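Local coordinates for protein sialidase B (Streptococcus pneumoniae serotype 4, PDB 4XJW) that hydrolyses alpha-2,3-, alpha-2,6- and alpha-2,8-linked terminal sialic acids from oligosaccharides, glycoproteins and glycolipids, acting as an intramolecular trans-sialidase, at residues Asn61-Ile66 with Glu77-Gln82; Ser53-Gly58 with Ala152-Gly157; Glu30-Val35 with Leu137-Ile142. The protein carries 1 engineered substitution. All blocks are in the same frame, centred on the assembly; numbering follows the deposited sequence.

Contact 1 (Asn61-Ile66 with Glu77-Gln82). With PO4 (phosphate ion), chain D.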
loop_
_atom_site.group_PDB
_atom_site.type_symbol
_atom_site.label_atom_id
_atom_site.label_comp_id
_atom_site.label_asym_id
_atom_site.label_seq_id
_atom_site.Cartn_x
_atom_site.Cartn_y
_atom_site.Cartn_z
ATOM N N ASN A 61 25.878 -24.843 -15.991
ATOM C CA ASN A 61 25.136 -23.613 -16.266
ATOM C C ASN A 61 24.167 -23.750 -17.431
ATOM O O ASN A 61 23.862 -22.779 -18.124
ATOM C CB ASN A 61 26.102 -22.445 -16.488
ATOM C CG ASN A 61 26.931 -22.148 -15.266
ATOM O OD1 ASN A 61 26.527 -22.456 -14.141
ATOM N ND2 ASN A 61 28.109 -21.557 -15.474
ATOM N N ASN A 62 23.694 -24.972 -17.652
ATOM C CA ASN A 62 22.693 -25.226 -18.663
ATOM C C ASN A 62 21.443 -25.757 -17.992
ATOM O O ASN A 62 21.277 -26.974 -17.851
ATOM C CB ASN A 62 23.187 -26.260 -19.681
ATOM C CG ASN A 62 24.121 -25.672 -20.718
ATOM O OD1 ASN A 62 24.873 -24.734 -20.447
ATOM N ND2 ASN A 62 24.080 -26.234 -21.928
ATOM N N TYR A 63 20.562 -24.852 -17.565
ATOM C CA TYR A 63 19.324 -25.267 -16.913
ATOM C C TYR A 63 18.273 -24.179 -16.870
ATOM O O TYR A 63 18.572 -22.991 -17.018
ATOM C CB TYR A 63 19.573 -25.777 -15.489
ATOM C CG TYR A 63 20.054 -24.732 -14.506
ATOM C CD1 TYR A 63 21.409 -24.492 -14.335
ATOM C CD2 TYR A 63 19.156 -24.002 -13.728
ATOM C CE1 TYR A 63 21.857 -23.562 -13.439
ATOM C CE2 TYR A 63 19.610 -23.053 -12.819
ATOM C CZ TYR A 63 20.964 -22.842 -12.681
ATOM O OH TYR A 63 21.438 -21.906 -11.789
ATOM N N PHE A 64 17.040 -24.634 -16.673
ATOM C CA PHE A 64 15.899 -23.791 -16.370
ATOM C C PHE A 64 15.418 -24.159 -14.981
ATOM O O PHE A 64 15.377 -25.337 -14.617
ATOM C CB PHE A 64 14.784 -24.046 -17.368
ATOM C CG PHE A 64 13.453 -23.466 -16.952
ATOM C CD1 PHE A 64 13.265 -22.092 -16.931
ATOM C CD2 PHE A 64 12.397 -24.293 -16.593
ATOM C CE1 PHE A 64 12.044 -21.548 -16.562
ATOM C CE2 PHE A 64 11.170 -23.759 -16.216
ATOM C CZ PHE A 64 11.001 -22.386 -16.192
ATOM N N SER A 65 15.047 -23.160 -14.196
ATOM C CA SER A 65 14.509 -23.446 -12.878
ATOM C C SER A 65 13.428 -22.446 -12.519
ATOM O O SER A 65 13.476 -21.291 -12.956
ATOM C CB SER A 65 15.612 -23.403 -11.826
ATOM O OG SER A 65 16.015 -22.063 -11.574
ATOM N N ILE A 66 12.434 -22.918 -11.768
ATOM C CA ILE A 66 11.503 -22.047 -11.062
ATOM C C ILE A 66 11.882 -22.141 -9.587
ATOM O O ILE A 66 11.847 -23.225 -9.000
ATOM C CB ILE A 66 10.042 -22.484 -11.268
ATOM C CG1 ILE A 66 9.642 -22.363 -12.737
ATOM C CG2 ILE A 66 9.114 -21.651 -10.389
ATOM C CD1 ILE A 66 8.335 -23.106 -13.091
ATOM N N GLU A 77 15.323 -19.017 -13.526
ATOM C CA GLU A 77 16.610 -18.924 -14.187
ATOM C C GLU A 77 16.478 -19.626 -15.534
ATOM O O GLU A 77 15.815 -20.662 -15.636
ATOM C CB GLU A 77 17.668 -19.638 -13.368
ATOM C CG GLU A 77 17.985 -19.021 -12.044
ATOM C CD GLU A 77 19.363 -19.427 -11.599
ATOM O OE1 GLU A 77 20.345 -18.843 -12.107
ATOM O OE2 GLU A 77 19.460 -20.358 -10.779
ATOM N N ILE A 78 17.085 -19.047 -16.568
ATOM C CA ILE A 78 17.106 -19.670 -17.889
ATOM C C ILE A 78 18.514 -19.508 -18.435
ATOM O O ILE A 78 18.937 -18.394 -18.761
ATOM C CB ILE A 78 16.052 -19.061 -18.844
ATOM C CG1 ILE A 78 14.778 -18.687 -18.089
ATOM C CG2 ILE A 78 15.711 -20.032 -19.955
ATOM C CD1 ILE A 78 14.168 -17.383 -18.521
ATOM N N ARG A 79 19.257 -20.614 -18.504
ATOM C CA ARG A 79 20.698 -20.533 -18.733
ATOM C C ARG A 79 21.183 -21.536 -19.766
ATOM O O ARG A 79 20.795 -22.705 -19.738
ATOM C CB ARG A 79 21.449 -20.771 -17.422
ATOM C CG ARG A 79 20.963 -19.908 -16.268
ATOM C CD ARG A 79 21.775 -20.142 -15.021
ATOM N NE ARG A 79 23.146 -19.683 -15.200
ATOM C CZ ARG A 79 24.121 -19.831 -14.309
ATOM N NH1 ARG A 79 23.891 -20.442 -13.150
ATOM N NH2 ARG A 79 25.334 -19.369 -14.585
ATOM N N ASP A 80 22.045 -21.074 -20.664
ATOM C CA ASP A 80 22.659 -21.947 -21.663
ATOM C C ASP A 80 24.033 -21.364 -21.972
ATOM O O ASP A 80 24.137 -20.298 -22.578
ATOM C CB ASP A 80 21.800 -22.002 -22.930
ATOM C CG ASP A 80 22.314 -23.007 -23.963
ATOM O OD1 ASP A 80 23.527 -23.013 -24.252
ATOM O OD2 ASP A 80 21.489 -23.777 -24.498
ATOM N N ALA A 81 25.081 -22.059 -21.541
ATOM C CA ALA A 81 26.442 -21.546 -21.648
ATOM C C ALA A 81 26.913 -21.471 -23.092
ATOM O O ALA A 81 27.713 -20.607 -23.445
ATOM C CB ALA A 81 27.390 -22.395 -20.833
ATOM N N GLN A 82 26.427 -22.386 -23.922
ATOM C CA GLN A 82 26.839 -22.429 -25.321
ATOM C C GLN A 82 26.173 -21.327 -26.141
ATOM O O GLN A 82 26.682 -20.930 -27.188
ATOM C CB GLN A 82 26.551 -23.800 -25.932
ATOM C CG GLN A 82 27.527 -24.893 -25.486
ATOM C CD GLN A 82 27.265 -25.380 -24.069
ATOM O OE1 GLN A 82 26.173 -25.851 -23.756
ATOM N NE2 GLN A 82 28.265 -25.273 -23.211
HETATM P P PO4 D . 25.258 -20.643 -9.771
HETATM O O1 PO4 D . 25.659 -21.733 -8.811
HETATM O O2 PO4 D . 25.695 -20.999 -11.179
HETATM O O3 PO4 D . 23.745 -20.517 -9.723
HETATM O O4 PO4 D . 25.896 -19.347 -9.340
HETATM O O HOH W 1 27.320 -19.564 -12.646
HETATM O O HOH W 2 17.719 -21.845 -9.394
#

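Contact 2 (Ser53-Gly58 with Ala152-Gly157). With PO4 (phosphate ion), chain D.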
loop_
_atom_site.group_PDB
_atom_site.type_symbol
_atom_site.label_atom_id
_atom_site.label_comp_id
_atom_site.label_asym_id
_atom_site.label_seq_id
_atom_site.Cartn_x
_atom_site.Cartn_y
_atom_site.Cartn_z
ATOM N N SER A 53 17.308 -29.562 -16.626
ATOM C CA SER A 53 18.735 -29.296 -16.741
ATOM C C SER A 53 19.498 -30.259 -17.627
ATOM O O SER A 53 19.102 -31.404 -17.809
ATOM C CB SER A 53 19.382 -29.324 -15.355
ATOM O OG SER A 53 19.354 -30.639 -14.831
ATOM N N ASN A 54 20.616 -29.776 -18.163
ATOM C CA ASN A 54 21.669 -30.656 -18.640
ATOM C C ASN A 54 22.448 -31.054 -17.394
ATOM O O ASN A 54 23.098 -30.215 -16.767
ATOM C CB ASN A 54 22.576 -29.929 -19.633
ATOM C CG ASN A 54 23.689 -30.819 -20.180
ATOM O OD1 ASN A 54 24.086 -31.801 -19.553
ATOM N ND2 ASN A 54 24.201 -30.466 -21.350
ATOM N N SER A 55 22.377 -32.330 -17.029
ATOM C CA SER A 55 22.964 -32.786 -15.776
ATOM C C SER A 55 24.405 -33.275 -15.912
ATOM O O SER A 55 24.984 -33.761 -14.947
ATOM C CB SER A 55 22.123 -33.908 -15.176
ATOM O OG SER A 55 22.176 -35.065 -15.987
ATOM N N LYS A 56 24.983 -33.146 -17.101
ATOM C CA LYS A 56 26.315 -33.699 -17.353
ATOM C C LYS A 56 27.439 -32.840 -16.791
ATOM O O LYS A 56 27.313 -31.618 -16.677
ATOM C CB LYS A 56 26.524 -33.924 -18.849
ATOM C CG LYS A 56 25.579 -34.959 -19.434
ATOM C CD LYS A 56 25.881 -35.206 -20.894
ATOM C CE LYS A 56 25.042 -36.350 -21.442
ATOM N NZ LYS A 56 25.661 -36.943 -22.665
ATOM N N ALA A 57 28.550 -33.488 -16.444
ATOM C CA ALA A 57 29.742 -32.770 -16.011
ATOM C C ALA A 57 30.130 -31.776 -17.096
ATOM O O ALA A 57 30.073 -32.101 -18.279
ATOM C CB ALA A 57 30.879 -33.742 -15.745
ATOM N N GLY A 58 30.498 -30.562 -16.695
ATOM C CA GLY A 58 30.888 -29.534 -17.646
ATOM C C GLY A 58 29.751 -28.644 -18.125
ATOM O O GLY A 58 29.988 -27.672 -18.846
ATOM N N ALA A 152 14.390 -29.651 -6.696
ATOM C CA ALA A 152 15.831 -29.458 -6.848
ATOM C C ALA A 152 16.172 -29.174 -8.306
ATOM O O ALA A 152 15.313 -29.305 -9.181
ATOM C CB ALA A 152 16.598 -30.696 -6.380
ATOM N N VAL A 153 17.429 -28.797 -8.559
ATOM C CA VAL A 153 17.975 -28.759 -9.918
ATOM C C VAL A 153 19.177 -29.697 -9.961
ATOM O O VAL A 153 20.049 -29.634 -9.087
ATOM C CB VAL A 153 18.428 -27.333 -10.334
ATOM C CG1 VAL A 153 18.979 -27.334 -11.747
ATOM C CG2 VAL A 153 17.271 -26.352 -10.237
ATOM N N ASN A 154 19.215 -30.580 -10.956
ATOM C CA ASN A 154 20.329 -31.516 -11.091
ATOM C C ASN A 154 21.449 -30.902 -11.923
ATOM O O ASN A 154 21.303 -30.715 -13.131
ATOM C CB ASN A 154 19.840 -32.832 -11.712
ATOM C CG ASN A 154 20.918 -33.905 -11.754
ATOM O OD1 ASN A 154 22.083 -33.617 -11.998
ATOM N ND2 ASN A 154 20.528 -35.147 -11.513
ATOM N N ARG A 155 22.569 -30.606 -11.271
ATOM C CA ARG A 155 23.726 -30.020 -11.947
ATOM C C ARG A 155 24.943 -30.913 -11.729
ATOM O O ARG A 155 25.299 -31.210 -10.591
ATOM C CB ARG A 155 23.985 -28.603 -11.423
ATOM C CG ARG A 155 22.742 -27.708 -11.435
ATOM C CD ARG A 155 23.004 -26.389 -10.713
ATOM N NE ARG A 155 23.877 -25.493 -11.477
ATOM C CZ ARG A 155 24.514 -24.447 -10.965
ATOM N NH1 ARG A 155 24.400 -24.158 -9.678
ATOM N NH2 ARG A 155 25.274 -23.684 -11.743
ATOM N N GLU A 156 25.557 -31.353 -12.827
ATOM C CA GLU A 156 26.686 -32.287 -12.778
ATOM C C GLU A 156 26.369 -33.534 -11.942
ATOM O O GLU A 156 27.225 -34.064 -11.230
ATOM C CB GLU A 156 27.962 -31.585 -12.296
ATOM C CG GLU A 156 28.329 -30.365 -13.142
ATOM C CD GLU A 156 29.752 -29.889 -12.918
ATOM O OE1 GLU A 156 30.102 -29.589 -11.756
ATOM O OE2 GLU A 156 30.518 -29.817 -13.905
ATOM N N GLY A 157 25.122 -33.990 -12.034
ATOM C CA GLY A 157 24.704 -35.198 -11.342
ATOM C C GLY A 157 24.428 -35.020 -9.861
ATOM O O GLY A 157 24.233 -36.003 -9.144
HETATM P P PO4 D . 25.258 -20.643 -9.771
HETATM O O1 PO4 D . 25.659 -21.733 -8.811
HETATM O O2 PO4 D . 25.695 -20.999 -11.179
HETATM O O3 PO4 D . 23.745 -20.517 -9.723
HETATM O O4 PO4 D . 25.896 -19.347 -9.340
HETATM O O HOH W 3 17.238 -30.540 -12.945
HETATM O O HOH W 4 25.439 -30.291 -15.376
#

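Contact 3 (Glu30-Val35 with Leu137-Ile142)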
loop_
_atom_site.group_PDB
_atom_site.type_symbol
_atom_site.label_atom_id
_atom_site.label_comp_id
_atom_site.label_asym_id
_atom_site.label_seq_id
_atom_site.Cartn_x
_atom_site.Cartn_y
_atom_site.Cartn_z
ATOM N N GLU A 30 9.043 -24.322 -29.068
ATOM C CA GLU A 30 9.813 -23.342 -28.316
ATOM C C GLU A 30 9.017 -22.589 -27.257
ATOM O O GLU A 30 9.578 -21.758 -26.532
ATOM C CB GLU A 30 10.472 -22.354 -29.275
ATOM C CG GLU A 30 11.545 -22.977 -30.156
ATOM C CD GLU A 30 12.011 -22.022 -31.231
ATOM O OE1 GLU A 30 11.180 -21.208 -31.682
ATOM O OE2 GLU A 30 13.198 -22.082 -31.611
ATOM N N SER A 31 7.727 -22.879 -27.162
ATOM C CA SER A 31 6.876 -22.225 -26.177
ATOM C C SER A 31 6.301 -23.224 -25.185
ATOM O O SER A 31 5.808 -24.286 -25.572
ATOM C CB SER A 31 5.761 -21.438 -26.869
ATOM O OG SER A 31 6.299 -20.385 -27.640
ATOM N N GLN A 32 6.344 -22.872 -23.904
ATOM C CA GLN A 32 5.845 -23.755 -22.854
ATOM C C GLN A 32 5.133 -22.965 -21.767
ATOM O O GLN A 32 5.420 -21.790 -21.543
ATOM C CB GLN A 32 6.982 -24.570 -22.224
ATOM C CG GLN A 32 7.319 -25.884 -22.938
ATOM C CD GLN A 32 8.136 -25.691 -24.207
ATOM O OE1 GLN A 32 8.925 -24.751 -24.318
ATOM N NE2 GLN A 32 7.951 -26.592 -25.174
ATOM N N THR A 33 4.203 -23.627 -21.095
ATOM C CA THR A 33 3.560 -23.062 -19.923
ATOM C C THR A 33 3.641 -24.091 -18.821
ATOM O O THR A 33 3.349 -25.267 -19.046
ATOM C CB THR A 33 2.095 -22.715 -20.214
ATOM O OG1 THR A 33 2.058 -21.677 -21.195
ATOM C CG2 THR A 33 1.386 -22.238 -18.958
ATOM N N VAL A 34 4.054 -23.652 -17.634
ATOM C CA VAL A 34 4.080 -24.513 -16.457
ATOM C C VAL A 34 2.998 -24.031 -15.495
ATOM O O VAL A 34 2.936 -22.846 -15.176
ATOM C CB VAL A 34 5.452 -24.477 -15.756
ATOM C CG1 VAL A 34 5.428 -25.367 -14.522
ATOM C CG2 VAL A 34 6.553 -24.910 -16.709
ATOM N N VAL A 35 2.127 -24.938 -15.057
ATOM C CA VAL A 35 1.157 -24.614 -14.021
ATOM C C VAL A 35 1.448 -25.469 -12.802
ATOM O O VAL A 35 1.535 -26.698 -12.898
ATOM C CB VAL A 35 -0.288 -24.843 -14.492
ATOM C CG1 VAL A 35 -1.255 -24.572 -13.357
ATOM C CG2 VAL A 35 -0.613 -23.939 -15.663
ATOM N N LEU A 137 15.415 -17.668 -25.283
ATOM C CA LEU A 137 15.887 -19.010 -24.986
ATOM C C LEU A 137 14.704 -19.883 -24.594
ATOM O O LEU A 137 14.212 -19.803 -23.464
ATOM C CB LEU A 137 16.921 -18.991 -23.858
ATOM C CG LEU A 137 17.458 -20.343 -23.372
ATOM C CD1 LEU A 137 17.924 -21.202 -24.549
ATOM C CD2 LEU A 137 18.578 -20.161 -22.360
ATOM N N PRO A 138 14.232 -20.714 -25.533
ATOM C CA PRO A 138 13.174 -21.681 -25.228
ATOM C C PRO A 138 13.656 -22.627 -24.136
ATOM O O PRO A 138 14.806 -23.073 -24.193
ATOM C CB PRO A 138 13.010 -22.437 -26.548
ATOM C CG PRO A 138 13.532 -21.501 -27.601
ATOM C CD PRO A 138 14.663 -20.776 -26.944
ATOM N N ILE A 139 12.820 -22.918 -23.146
ATOM C CA ILE A 139 13.260 -23.775 -22.051
ATOM C C ILE A 139 13.529 -25.195 -22.549
ATOM O O ILE A 139 14.332 -25.922 -21.972
ATOM C CB ILE A 139 12.273 -23.789 -20.848
ATOM C CG1 ILE A 139 10.937 -24.414 -21.245
ATOM C CG2 ILE A 139 12.069 -22.391 -20.293
ATOM C CD1 ILE A 139 9.967 -24.584 -20.080
ATOM N N SER A 140 12.882 -25.568 -23.649
ATOM C CA SER A 140 13.076 -26.881 -24.252
ATOM C C SER A 140 14.325 -26.951 -25.128
ATOM O O SER A 140 14.696 -28.024 -25.602
ATOM C CB SER A 140 11.866 -27.225 -25.113
ATOM O OG SER A 140 11.733 -26.271 -26.152
ATOM N N ASN A 141 14.969 -25.815 -25.368
ATOM C CA ASN A 141 16.108 -25.815 -26.276
ATOM C C ASN A 141 17.429 -25.503 -25.585
ATOM O O ASN A 141 18.414 -25.141 -26.233
ATOM C CB ASN A 141 15.875 -24.871 -27.457
ATOM C CG ASN A 141 16.779 -25.186 -28.641
ATOM O OD1 ASN A 141 17.041 -26.353 -28.944
ATOM N ND2 ASN A 141 17.269 -24.147 -29.305
ATOM N N ILE A 142 17.459 -25.645 -24.264
ATOM C CA ILE A 142 18.726 -25.542 -23.552
ATOM C C ILE A 142 19.607 -26.732 -23.956
ATOM O O ILE A 142 19.169 -27.883 -23.919
ATOM C CB ILE A 142 18.520 -25.460 -22.028
ATOM C CG1 ILE A 142 17.844 -24.135 -21.663
ATOM C CG2 ILE A 142 19.836 -25.601 -21.291
ATOM C CD1 ILE A 142 17.207 -24.121 -20.287
HETATM O O HOH W 5 9.958 -22.161 -23.903
#

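Contact 1 (Asn61-Ile66 with Glu77-Gln82)
Ser65 and Glu77 form a hydrogen-bonded antiparallel pair, each backbone N donating to the other residue's O. Phe64 and Ile78 make the next, non-hydrogen-bonded pair, and past it Arg79 N donates to Tyr63 O; the return bond from Tyr63 N to Arg79 O is weak. Further along, side chains take over. Asn62 OD1 receives Ala81 N at 2.9 Å in a nearly straight bond, although the donor stands above the carbonyl plane, while Asn62 ND2 gives to Gln82 OE1 at 2.8 Å. Asn143 accepts from the same ND2 and donates to the same OE1, tying both amides together.

A second polar network lies on the face carrying Tyr63, Ser65, Glu77 and Arg79. Tyr63 OH donates to Glu77 OE2 at 2.7 Å, with ring and carboxylate planes almost perpendicular (87°). The same hydroxyl accepts from Arg79 NH1 at 3.2 Å, lying in the guanidinium plane. Because the Arg79 chain bends at chi3 (67°), its guanidinium comes alongside the tyrosine ring and also reaches a phosphate ion, probably from the crystallisation liquor: NH1 to phosphate O2 is 2.7 Å. A water links NH2 to that oxygen, and Asn86 accepts from NE, so bonds to all three nitrogens fix the group's rotation. Over one guanidinium face stacks the Asn61 amide, its plane tilted by 22° and Asn61 CG 3.3 Å from Arg79 NH2. A second water joins Ser65 OG to Glu77 OE2.

Apolar contact belongs to the other face, where Ile78 CG1 meets the edge of the Phe64 ring at CD1, 3.9 Å away, and Phe110 packs nearby. This is the beta hairpin of strands 63-69 and 74-80, one face largely polar and one apolar, in the six-stranded antiparallel sheet of a lectin-like domain.

Contact 2 (Ser53-Gly58 with Ala152-Gly157)
Ser53 and Asn154 meet in a short bond: Ser53 OG donates to Asn154 O at 2.6 Å, in the carbonyl plane and on a lone pair. With chi1 at 68°, the hydroxyl sits between its own backbone N and carbonyl carbon and faces the strand 153-155. A water accepts a hydrogen bond from Asn154 N and donates to the same OG, so the serine serves the carbonyl directly and the N-H through the water. At the other end Glu156 OE2 accepts Gly58 N at 2.9 Å through its anti lone pair, in an almost perfectly straight bond. Between these two points Ser55 CB lies 3.2 Å from Asn154 OD1, and a second water accepts from Glu156 N, close to Asn54 O and Lys56 O.

Further out, Asn54 OD1 accepts Lys56 N at 2.9 Å, an Asx turn that shapes the loop, and its ND2 reaches Asn143 O. Ser55 OG turns to Asp146. Arg155 starts off away from the loop, and its NH1 and NH2 donate to separate oxygens of a phosphate ion, probably from the crystallisation liquor, at 2.9 Å to O1 and 2.8 Å to O2, while Lys60 O accepts from NE.

Glu156 and Gly157 both have positive phi (52° and 78°) and link strand 153-155 to strand 158-160. That is the geometry of a type I' turn closing a tight two-residue beta hairpin, and the loop 53-58 is pinned against it.

Contact 3 (Glu30-Val35 with Leu137-Ile142)
Glu30 and Pro138 bring the two backbones closest, 4.9 Å from CA to CA, just before 30-35 enters the strand that begins at Gln32. The partner 137-142 has no strand of its own; it is a loop turned back on itself by a bond from Asn141 N to Pro138 O at 3.0 Å. No direct hydrogen bond crosses between the segments. A water does the joining: it donates to Glu30 O and, at 2.8 Å, to Gln32 OE1, and accepts from Ile139 N.

Among the side chains, Glu30 runs alongside Pro138 and points the same way, its aliphatic part on the proline ring with CG to CG 3.6 Å. From the backbone, Glu30 O also touches Pro138 CB, at 3.5 Å. Gln32 lies across Ile139 obliquely, with Gln32 CB 3.7 Å from Ile139 CD1. A bend at chi2 (77°) folds the glutamine back so that its amide comes near Ser140, where OE1 and the serine OG stand 3.7 Å apart. Gln32 NE2 donates to Asn174 OD1 and Gly29 O, and Ser140 OG also bonds to Gly29 O. Phe64 and Ser112 pack against Ile139 from neighbouring strands.

The contact therefore sets the start of strand 32-39, an inner strand of its sheet, against the loop that leads into strand 147-150 of the other sheet. Its chemistry is mixed. Aliphatic carbons do the touching, while one water and Gly29 O join the polar atoms, which is consistent with water-mediated rather than direct pairing of the two segments.

How the contacts relate
All three contacts lie in the N-terminal lectin-like domain, far from the catalytic residues. Contact 1 is the middle one: it touches both others and lies nested in the chain loops that each closes, whereas contacts 2 and 3 do not meet. Contacts 1 and 2 share the phosphate, which Arg79 and Arg155 approach together, and Asn62 O probably bonds to Asn54 N, joining the 61-66 segment to the loop 53-58. Between contacts 3 and 1, Ile139 packs on Phe64, and Ile142 on the backbone of Tyr63 and Arg79. Contact 3 is the most buried and carbon-based; contact 2 is the most exposed, with few bonds across and two waters; contact 1 has a polar and an apolar face.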